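Local coordinates for uncharacterized protein (Aeropyrum pernix, PDB 3P1Z) that probably binds nucleic acid and belongs to the tRNA-intron endonuclease family, whose members cut introns out of precursor tRNA, although its own role has not been established, at residues A14-V19 with F23-F28; E51-A56 with V73-G78; Q55-M60 with V88-R93; E118-S123 with V134-G139. All coordinates share one frame; numbering follows the deposited sequence.

Contact 1. Residues A14-V19 with F23-F28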
# COMPACT_ATOMS: atom_id res chain seq x y z
N ALA A 14 38.27 -8.02 27.34
CA ALA A 14 38.42 -6.57 27.18
C ALA A 14 39.22 -6.21 25.92
O ALA A 14 40.26 -6.81 25.64
CB ALA A 14 39.06 -5.96 28.41
N ALA A 15 38.73 -5.21 25.18
CA ALA A 15 39.23 -4.94 23.83
C ALA A 15 39.40 -3.46 23.52
O ALA A 15 38.65 -2.62 24.01
CB ALA A 15 38.32 -5.60 22.79
N ARG A 16 40.38 -3.14 22.69
CA ARG A 16 40.66 -1.77 22.30
C ARG A 16 40.25 -1.55 20.86
O ARG A 16 40.24 -2.48 20.06
CB ARG A 16 42.14 -1.46 22.42
CG ARG A 16 42.92 -1.97 21.24
CD ARG A 16 44.25 -1.27 21.10
NE ARG A 16 45.11 -1.97 20.14
CZ ARG A 16 45.95 -2.95 20.47
NH1 ARG A 16 46.06 -3.33 21.74
NH2 ARG A 16 46.68 -3.54 19.53
N LEU A 17 39.94 -0.31 20.52
CA LEU A 17 39.52 -0.01 19.17
C LEU A 17 40.67 0.59 18.39
O LEU A 17 41.09 1.71 18.67
CB LEU A 17 38.35 0.96 19.17
CG LEU A 17 37.81 1.23 17.77
CD1 LEU A 17 37.34 -0.08 17.15
CD2 LEU A 17 36.69 2.25 17.82
N GLY A 18 41.19 -0.16 17.42
CA GLY A 18 42.22 0.36 16.54
C GLY A 18 41.65 1.05 15.31
O GLY A 18 40.43 1.04 15.08
N VAL A 19 42.53 1.65 14.52
CA VAL A 19 42.12 2.31 13.27
C VAL A 19 41.23 1.43 12.40
O VAL A 19 40.21 1.89 11.90
CB VAL A 19 43.32 2.77 12.44
CG1 VAL A 19 42.91 2.90 10.98
CG2 VAL A 19 43.85 4.10 12.96
N PHE A 23 40.51 -5.20 18.79
CA PHE A 23 41.51 -6.14 19.25
C PHE A 23 41.30 -6.52 20.70
O PHE A 23 41.26 -5.67 21.60
CB PHE A 23 42.94 -5.61 19.04
CG PHE A 23 43.97 -6.47 19.68
CD1 PHE A 23 43.86 -7.83 19.56
CD2 PHE A 23 45.03 -5.94 20.40
CE1 PHE A 23 44.78 -8.68 20.16
CE2 PHE A 23 45.96 -6.78 21.02
CZ PHE A 23 45.82 -8.15 20.90
N VAL A 24 41.16 -7.82 20.93
CA VAL A 24 41.03 -8.34 22.28
C VAL A 24 42.38 -8.34 23.00
O VAL A 24 43.36 -8.92 22.53
CB VAL A 24 40.39 -9.73 22.28
CG1 VAL A 24 40.27 -10.27 23.70
CG2 VAL A 24 39.01 -9.67 21.62
N GLU A 25 42.42 -7.69 24.16
CA GLU A 25 43.65 -7.63 24.94
C GLU A 25 43.63 -8.55 26.18
O GLU A 25 44.68 -9.03 26.60
CB GLU A 25 43.97 -6.18 25.31
CG GLU A 25 44.10 -5.27 24.08
CD GLU A 25 44.15 -3.78 24.43
OE1 GLU A 25 43.16 -3.25 24.98
OE2 GLU A 25 45.16 -3.12 24.12
N GLU A 26 42.45 -8.83 26.73
CA GLU A 26 42.34 -9.66 27.94
C GLU A 26 41.19 -10.66 27.88
O GLU A 26 40.05 -10.28 27.59
CB GLU A 26 42.15 -8.76 29.17
CG GLU A 26 43.39 -8.03 29.66
CD GLU A 26 44.37 -8.95 30.37
OE1 GLU A 26 43.94 -10.00 30.90
OE2 GLU A 26 45.59 -8.61 30.40
N CYS A 27 41.46 -11.93 28.16
CA CYS A 27 40.39 -12.93 28.26
C CYS A 27 40.17 -13.37 29.70
O CYS A 27 41.06 -13.95 30.32
CB CYS A 27 40.66 -14.14 27.35
SG CYS A 27 40.47 -13.84 25.55
N PHE A 28 38.99 -13.10 30.24
CA PHE A 28 38.74 -13.36 31.65
C PHE A 28 37.96 -14.65 31.82
O PHE A 28 38.07 -15.33 32.85
CB PHE A 28 38.01 -12.18 32.28
CG PHE A 28 38.66 -10.86 31.98
CD1 PHE A 28 40.03 -10.75 31.99
CD2 PHE A 28 37.91 -9.75 31.67
CE1 PHE A 28 40.64 -9.56 31.70
CE2 PHE A 28 38.52 -8.54 31.38
CZ PHE A 28 39.88 -8.45 31.40
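The carbonyl oxygen of Ala-14 is gripped by two backbone amides at once, Glu-25 N at 2.8 Å and Glu-26 N, which reaches the same Ala-14 O at 3.2 Å. Both donors lie in the carbonyl plane. One residue thus faces two, a classic beta bulge in the hairpin of strands 14-18 and 21-26. Ala-14 N completes the pairing by giving its hydrogen to Glu-26 O. Beyond the bulge regular antiparallel pairing resumes, with Arg-16 and Phe-23 exchanging two backbone bonds across a hydrogen-bonded pair. Between these sites Ala-15 and Val-24 form a non-hydrogen-bonded pair, their small apolar groups turned to the buried face, where Ala-15 also meets Leu-61 and Met-63.

The other face carries charge. Arg-16 NH1 makes a salt bridge to Glu-25 OE2 at 2.6 Å, and the oxygen lies in the guanidinium plane, while the arginine comes in from above the carboxylate plane. A chi1 of 172° swings the ring of Phe-23 away from its own N and sets it steeply against the guanidinium, the planes 72° apart and CD2 over one face. A serine in place of Phe-23 would probably leave that face of the guanidinium without its cover and the arginine freer to swing from Glu-25. At the far end, Phe-28 CE2 touches Ala-14 CB at 4.0 Å, next to Cys-27, whose sulfur is tied to Cys-33. The bulge thus supplies more than a second amide: the extra residue probably lets Glu-25 turn to the arginine, so that a solvent-exposed ion pair spans the two strands while the inner face stays apolar.

Contact 2. Residues E51-A56 with V73-G78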
# COMPACT_ATOMS: atom_id res chain seq x y z
N GLU A 51 30.75 -8.69 15.23
CA GLU A 51 30.79 -9.56 16.39
C GLU A 51 31.23 -8.77 17.62
O GLU A 51 30.84 -9.06 18.75
CB GLU A 51 31.70 -10.76 16.14
CG GLU A 51 31.44 -11.89 17.11
CD GLU A 51 29.98 -12.28 17.16
OE1 GLU A 51 29.29 -12.14 16.13
OE2 GLU A 51 29.52 -12.74 18.23
N ALA A 52 32.02 -7.73 17.37
CA ALA A 52 32.63 -6.91 18.40
C ALA A 52 31.63 -5.91 18.96
O ALA A 52 31.61 -5.61 20.15
CB ALA A 52 33.84 -6.19 17.83
N ALA A 53 30.82 -5.37 18.06
CA ALA A 53 29.71 -4.51 18.46
C ALA A 53 28.70 -5.37 19.21
O ALA A 53 28.10 -4.91 20.18
CB ALA A 53 29.07 -3.85 17.25
N TYR A 54 28.52 -6.61 18.76
CA TYR A 54 27.52 -7.49 19.37
C TYR A 54 27.88 -7.81 20.79
O TYR A 54 27.12 -7.51 21.71
CB TYR A 54 27.37 -8.80 18.61
CG TYR A 54 26.46 -9.78 19.33
CD1 TYR A 54 25.28 -9.34 19.91
CD2 TYR A 54 26.76 -11.13 19.41
CE1 TYR A 54 24.44 -10.22 20.56
CE2 TYR A 54 25.92 -12.02 20.05
CZ TYR A 54 24.76 -11.56 20.62
OH TYR A 54 23.90 -12.43 21.27
N GLN A 55 29.04 -8.44 20.96
CA GLN A 55 29.46 -8.90 22.27
C GLN A 55 29.54 -7.71 23.25
O GLN A 55 29.35 -7.88 24.45
CB GLN A 55 30.75 -9.73 22.18
CG GLN A 55 30.59 -11.05 21.40
CD GLN A 55 29.97 -12.19 22.22
OE1 GLN A 55 29.50 -11.98 23.34
NE2 GLN A 55 29.98 -13.39 21.67
N ALA A 56 29.78 -6.51 22.73
CA ALA A 56 29.61 -5.31 23.53
C ALA A 56 28.18 -5.22 24.09
O ALA A 56 27.97 -5.21 25.30
CB ALA A 56 29.97 -4.06 22.72
N VAL A 73 27.98 1.24 20.23
CA VAL A 73 27.98 2.47 19.46
C VAL A 73 29.39 2.89 19.10
O VAL A 73 29.60 3.55 18.10
CB VAL A 73 27.28 3.60 20.24
CG1 VAL A 73 27.53 4.96 19.58
CG2 VAL A 73 25.79 3.31 20.36
N GLU A 74 30.36 2.49 19.92
CA GLU A 74 31.74 2.94 19.74
C GLU A 74 32.40 2.24 18.57
O GLU A 74 32.93 2.88 17.66
CB GLU A 74 32.57 2.72 21.02
CG GLU A 74 33.85 3.55 21.07
CD GLU A 74 34.73 3.20 22.25
OE1 GLU A 74 34.22 3.17 23.39
OE2 GLU A 74 35.94 2.94 22.03
N VAL A 75 32.38 0.92 18.62
CA VAL A 75 32.84 0.13 17.51
C VAL A 75 32.06 0.55 16.26
O VAL A 75 32.64 0.88 15.23
CB VAL A 75 32.66 -1.37 17.81
CG1 VAL A 75 33.04 -2.24 16.62
CG2 VAL A 75 33.48 -1.75 19.04
N ILE A 76 30.73 0.58 16.39
CA ILE A 76 29.84 0.85 15.26
C ILE A 76 30.16 2.15 14.54
O ILE A 76 30.42 2.17 13.34
CB ILE A 76 28.38 0.91 15.69
CG1 ILE A 76 27.84 -0.50 15.90
CG2 ILE A 76 27.56 1.64 14.65
CD1 ILE A 76 26.40 -0.53 16.35
N ALA A 77 30.10 3.26 15.27
CA ALA A 77 30.48 4.53 14.69
C ALA A 77 31.93 4.44 14.24
O ALA A 77 32.26 4.71 13.08
CB ALA A 77 30.29 5.66 15.70
N GLY A 78 32.78 4.01 15.16
CA GLY A 78 34.22 4.09 14.98
C GLY A 78 34.68 3.49 13.67
O GLY A 78 35.42 4.13 12.90
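No flat group comes between Ala-53 and Ile-76, which meet through aliphatic carbon alone; the one ring of the two segments, that of Tyr-54, lies on another side of its helix, with Glu-51 OE2 in plane at its edge, an oxygen salt-bridged to Arg-93 while OE1 bonds to Tyr-89 OH. The nearest touch is between Ala-53 CB and Ile-76 CG1, 3.8 Å apart. Ile-76 starts off beside the neighbouring helix, not straight at it, but CG1 is held anti to the carbonyl carbon (chi1 -78°), and this branch closes on the alanine methyl.

Val-75 points directly across. Its CG1 touches two consecutive alanines, 4.2 Å from Ala-52 CB and 4.3 Å from Ala-53 CB, and it also comes within 4.1 Å of Ala-53 N. The valine methyl therefore rests on the backbone of helix 49-57 as well as on its side chains. Helices 49-57 and 68-79 form an antiparallel pair in the region assigned to the SEN2-like N-terminal domain, their short segments inclined at 158° with axes 8.5 Å apart. Alanine suits one side of such a close pair because a single methyl lets the branched residues opposite approach the helix surface. A membrane-spanning helix is predicted for residues 69-90, yet here that span holds two separate helices, 68-79 and 83-95.

Val-22 of strand 21-26 packs on both Ala-52 and Val-75, covering one flank of the contact. Phe-90 and Ala-86 of helix 83-95 touch Ala-53 and Ile-76 respectively, and Ile-76 also packs on an apolar side chain of a neighbouring subunit.

Contact 3. Residues Q55-M60 with V88-R93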
# COMPACT_ATOMS: atom_id res chain seq x y z
N GLN A 55 29.04 -8.44 20.96
CA GLN A 55 29.46 -8.90 22.27
C GLN A 55 29.54 -7.71 23.25
O GLN A 55 29.35 -7.88 24.45
CB GLN A 55 30.75 -9.73 22.18
CG GLN A 55 30.59 -11.05 21.40
CD GLN A 55 29.97 -12.19 22.22
OE1 GLN A 55 29.50 -11.98 23.34
NE2 GLN A 55 29.98 -13.39 21.67
N ALA A 56 29.78 -6.51 22.73
CA ALA A 56 29.61 -5.31 23.53
C ALA A 56 28.18 -5.22 24.09
O ALA A 56 27.97 -5.21 25.30
CB ALA A 56 29.97 -4.06 22.72
N SER A 57 27.19 -5.21 23.18
CA SER A 57 25.77 -5.05 23.53
C SER A 57 25.16 -6.16 24.41
O SER A 57 24.00 -6.06 24.82
CB SER A 57 24.93 -4.89 22.25
OG SER A 57 24.57 -6.15 21.69
N ARG A 58 25.91 -7.22 24.67
CA ARG A 58 25.48 -8.22 25.64
C ARG A 58 26.16 -7.91 26.97
O ARG A 58 25.80 -8.46 28.01
CB ARG A 58 25.82 -9.64 25.17
CG ARG A 58 24.83 -10.23 24.17
CD ARG A 58 25.34 -11.54 23.59
NE ARG A 58 24.91 -12.72 24.34
CZ ARG A 58 25.73 -13.50 25.05
NH1 ARG A 58 27.03 -13.24 25.10
NH2 ARG A 58 25.24 -14.55 25.70
N GLY A 59 27.13 -7.00 26.92
CA GLY A 59 27.85 -6.59 28.10
C GLY A 59 29.03 -7.50 28.41
O GLY A 59 29.66 -7.37 29.47
N MET A 60 29.31 -8.42 27.49
CA MET A 60 30.37 -9.44 27.65
C MET A 60 31.75 -8.99 27.16
O MET A 60 32.76 -9.64 27.42
CB MET A 60 30.00 -10.72 26.89
CG MET A 60 28.58 -11.21 27.10
SD MET A 60 28.26 -11.72 28.79
CE MET A 60 27.51 -10.23 29.44
N VAL A 88 20.27 -6.23 12.63
CA VAL A 88 19.83 -7.48 12.01
C VAL A 88 20.79 -8.59 12.36
O VAL A 88 20.42 -9.77 12.39
CB VAL A 88 19.80 -7.41 10.47
CG1 VAL A 88 19.32 -8.72 9.90
CG2 VAL A 88 18.93 -6.26 10.01
N TYR A 89 22.03 -8.18 12.57
CA TYR A 89 23.09 -9.07 12.99
C TYR A 89 22.81 -9.53 14.40
O TYR A 89 22.71 -10.73 14.67
CB TYR A 89 24.41 -8.32 12.95
CG TYR A 89 25.62 -9.17 13.21
CD1 TYR A 89 26.45 -9.54 12.16
CD2 TYR A 89 25.95 -9.59 14.49
CE1 TYR A 89 27.58 -10.31 12.38
CE2 TYR A 89 27.08 -10.36 14.72
CZ TYR A 89 27.88 -10.72 13.65
OH TYR A 89 29.00 -11.49 13.84
N PHE A 90 22.67 -8.57 15.31
CA PHE A 90 22.42 -8.90 16.71
C PHE A 90 21.26 -9.86 16.80
O PHE A 90 21.36 -10.91 17.42
CB PHE A 90 22.10 -7.65 17.53
CG PHE A 90 23.22 -6.67 17.62
CD1 PHE A 90 24.49 -6.99 17.20
CD2 PHE A 90 23.00 -5.41 18.16
CE1 PHE A 90 25.51 -6.08 17.29
CE2 PHE A 90 24.02 -4.50 18.26
CZ PHE A 90 25.29 -4.83 17.82
N ASP A 91 20.14 -9.46 16.19
CA ASP A 91 18.94 -10.27 16.13
C ASP A 91 19.33 -11.68 15.71
O ASP A 91 18.99 -12.66 16.37
CB ASP A 91 17.96 -9.68 15.12
CG ASP A 91 16.53 -10.19 15.30
OD1 ASP A 91 15.86 -9.80 16.28
OD2 ASP A 91 16.07 -10.98 14.44
N LEU A 92 20.08 -11.77 14.62
CA LEU A 92 20.50 -13.06 14.10
C LEU A 92 21.44 -13.81 15.05
O LEU A 92 21.33 -15.03 15.21
CB LEU A 92 21.12 -12.92 12.71
CG LEU A 92 20.16 -12.58 11.55
CD1 LEU A 92 20.93 -12.30 10.26
CD2 LEU A 92 19.06 -13.65 11.34
N ARG A 93 22.35 -13.09 15.70
CA ARG A 93 23.18 -13.71 16.72
C ARG A 93 22.30 -14.20 17.85
O ARG A 93 22.41 -15.35 18.27
CB ARG A 93 24.25 -12.74 17.24
CG ARG A 93 25.28 -12.31 16.20
CD ARG A 93 26.24 -13.43 15.79
NE ARG A 93 27.24 -13.76 16.80
CZ ARG A 93 27.32 -14.92 17.45
NH1 ARG A 93 26.44 -15.89 17.20
NH2 ARG A 93 28.27 -15.12 18.34
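Ser-57 and Phe-90 mark the closest backbone approach, with CA atoms 8.5 Å apart, where the last turn of helix 49-57 faces the middle of helix 83-95. Just after Ser-57 the chain closes in a Schellman motif: Gly-59 takes a positive phi (86°), its N bonds to Ala-56 O at 2.6 Å, and Met-60 N makes a weak bond to Gln-55 O. Glycine fits the turn because a side chain at these backbone angles would press on the preceding carbonyl.

Across the contact Ser-57 OG stands over one face of the Phe-90 ring, toward its rim, 3.8 Å from CE2. OG is placed between the backbone N and the carbonyl carbon (chi1 86°), and it already has a hydrogen bond back along the helix with Tyr-54 O, so the ring need not serve as its polar partner. Trimming Phe-90 to an alanine is likely to open a gap beside Ser-57 and Ala-53 and leave Trp-69 without the ring it meets at a steep angle.

One turn along helix 83-95 from Phe-90, Arg-93 NH2 comes within 4.1 Å of Gln-55 NE2, the amide and guanidinium planes 72° apart. Both are donors, and this is mere proximity: Arg-93 NH2 forms a salt bridge with Glu-51, while its NH1 bonds to Arg-97 O. Gln-55 OE1 has weak bonds from Arg-58 NH1 and with Tyr-32 OH.

Helix 83-95 is thus held between the N-terminal helices and the C-terminal sheet, since its Val-88 and Leu-92 pack on Tyr-160 of strand 158-166.

Contact 4. Residues E118-S123 with V134-G139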
# COMPACT_ATOMS: atom_id res chain seq x y z
N GLU A 118 21.28 -15.67 2.50
CA GLU A 118 21.85 -14.37 2.21
C GLU A 118 20.83 -13.30 2.53
O GLU A 118 19.77 -13.24 1.90
CB GLU A 118 22.27 -14.29 0.74
CG GLU A 118 22.69 -12.91 0.28
CD GLU A 118 23.21 -12.92 -1.15
OE1 GLU A 118 22.82 -12.03 -1.93
OE2 GLU A 118 24.00 -13.83 -1.48
N VAL A 119 21.14 -12.45 3.50
CA VAL A 119 20.17 -11.45 3.94
C VAL A 119 20.55 -10.06 3.49
O VAL A 119 21.65 -9.58 3.76
CB VAL A 119 19.95 -11.45 5.47
CG1 VAL A 119 18.79 -10.51 5.85
CG2 VAL A 119 19.70 -12.86 6.00
N LEU A 120 19.62 -9.40 2.80
CA LEU A 120 19.84 -8.02 2.40
C LEU A 120 19.14 -7.16 3.41
O LEU A 120 17.97 -7.40 3.73
CB LEU A 120 19.26 -7.79 1.01
CG LEU A 120 19.37 -6.38 0.44
CD1 LEU A 120 20.80 -6.03 0.12
CD2 LEU A 120 18.53 -6.28 -0.81
N VAL A 121 19.86 -6.16 3.93
CA VAL A 121 19.32 -5.25 4.94
C VAL A 121 18.87 -3.96 4.27
O VAL A 121 19.64 -3.31 3.60
CB VAL A 121 20.38 -4.90 6.02
CG1 VAL A 121 19.76 -4.08 7.15
CG2 VAL A 121 21.02 -6.15 6.57
N LEU A 122 17.60 -3.62 4.47
CA LEU A 122 17.03 -2.40 3.90
C LEU A 122 16.40 -1.57 5.00
O LEU A 122 15.92 -2.11 5.98
CB LEU A 122 15.97 -2.74 2.85
CG LEU A 122 16.40 -3.72 1.76
CD1 LEU A 122 15.18 -4.28 1.05
CD2 LEU A 122 17.33 -3.03 0.79
N SER A 123 16.39 -0.25 4.82
CA SER A 123 15.97 0.69 5.85
C SER A 123 14.92 1.71 5.38
O SER A 123 15.20 2.56 4.53
CB SER A 123 17.19 1.47 6.38
OG SER A 123 18.36 0.66 6.36
N VAL A 134 15.48 -7.49 -7.87
CA VAL A 134 15.37 -8.69 -8.68
C VAL A 134 16.75 -9.26 -9.02
O VAL A 134 16.98 -10.44 -8.84
CB VAL A 134 14.50 -8.46 -9.93
CG1 VAL A 134 14.43 -9.73 -10.74
CG2 VAL A 134 13.11 -8.00 -9.52
N GLU A 135 17.66 -8.40 -9.47
CA GLU A 135 19.03 -8.83 -9.78
C GLU A 135 19.78 -9.32 -8.53
O GLU A 135 20.66 -10.19 -8.62
CB GLU A 135 19.80 -7.70 -10.48
CG GLU A 135 19.00 -6.99 -11.60
CD GLU A 135 19.76 -5.85 -12.28
OE1 GLU A 135 20.98 -5.70 -12.04
OE2 GLU A 135 19.13 -5.09 -13.07
N TRP A 136 19.44 -8.77 -7.37
CA TRP A 136 20.05 -9.23 -6.14
C TRP A 136 19.57 -10.64 -5.82
O TRP A 136 20.38 -11.53 -5.59
CB TRP A 136 19.76 -8.28 -4.98
CG TRP A 136 20.10 -8.94 -3.70
CD1 TRP A 136 21.35 -9.08 -3.15
CD2 TRP A 136 19.19 -9.64 -2.84
NE1 TRP A 136 21.26 -9.80 -1.98
CE2 TRP A 136 19.96 -10.15 -1.77
CE3 TRP A 136 17.81 -9.85 -2.87
CZ2 TRP A 136 19.38 -10.88 -0.73
CZ3 TRP A 136 17.24 -10.57 -1.84
CH2 TRP A 136 18.02 -11.08 -0.78
N SER A 137 18.25 -10.84 -5.83
CA SER A 137 17.65 -12.15 -5.57
C SER A 137 18.13 -13.17 -6.57
O SER A 137 18.48 -14.30 -6.21
CB SER A 137 16.12 -12.08 -5.65
OG SER A 137 15.56 -13.38 -5.66
N ARG A 138 18.12 -12.78 -7.84
CA ARG A 138 18.75 -13.58 -8.86
C ARG A 138 20.15 -13.90 -8.37
O ARG A 138 20.45 -15.06 -8.05
CB ARG A 138 18.81 -12.84 -10.18
CG ARG A 138 17.70 -13.22 -11.14
CD ARG A 138 17.59 -12.21 -12.27
NE ARG A 138 16.33 -12.31 -12.99
CZ ARG A 138 15.66 -11.27 -13.48
NH1 ARG A 138 14.51 -11.46 -14.13
NH2 ARG A 138 16.13 -10.04 -13.31
N GLY A 139 20.99 -12.86 -8.32
CA GLY A 139 22.33 -12.96 -7.79
C GLY A 139 22.37 -14.03 -6.73
O GLY A 139 22.86 -15.12 -6.96
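Leu-120 lays its CB over one face of the Trp-136 indole, 3.5 Å from CZ2, in a CH-pi contact 24° off the normal of the six-membered ring. The leucine chain turns away from its own N (chi1 178°), which carries CD2 along the same face to within 4.0 Å of Trp-136 CD2. Glu-118 approaches along the nitrogen side, its OE1 2.7 Å from Trp-136 NE1, while its backbone O lies in plane at the ring edge, 3.6 Å from CZ2. Tryptophan suits the place because its broad face takes leucine while its nitrogen edge lies near the acid.

A second shell fixes these groups. Arg-104 pairs with Glu-118 OE2 and also touches the indole, and Thr-107 packs on both Leu-120 and Trp-136. Glu-118 and Leu-120 are pinned by backbone bonds to strand 146-152, parallel to strand 115-123 in the sheet. Helix 130-142 connects the two strands in a beta-alpha-beta crossover of the region assigned to the catalytic domain.

The salt bridge to Arg-104 is therefore likely to offset the cost of burying the carboxylate beneath the helix, its other oxygen lying close to the indole nitrogen.

In the fold
From the N terminus, contact 1 closes a tight hairpin before any other contact begins. Helix 49-57 then serves contacts 2 and 3 together: they share Gln-55 and Ala-56, and their loops overlap without either enclosing the other, returning first on helix 68-79 and then on helix 83-95. Contact 4 follows separately, joining a strand of the C-terminal sheet to its connecting helix. Leu-17 CD2 of contact 1 packs on Glu-74 O of contact 2, 3.8 Å away, and Val-88 CG2 of contact 3 meets Val-121 CG1 of contact 4 at 3.7 Å. Contacts 1 and 4, with centres about 33 Å apart, lie on opposite sides of the chain's centre; helix 83-95 bridges the two halves.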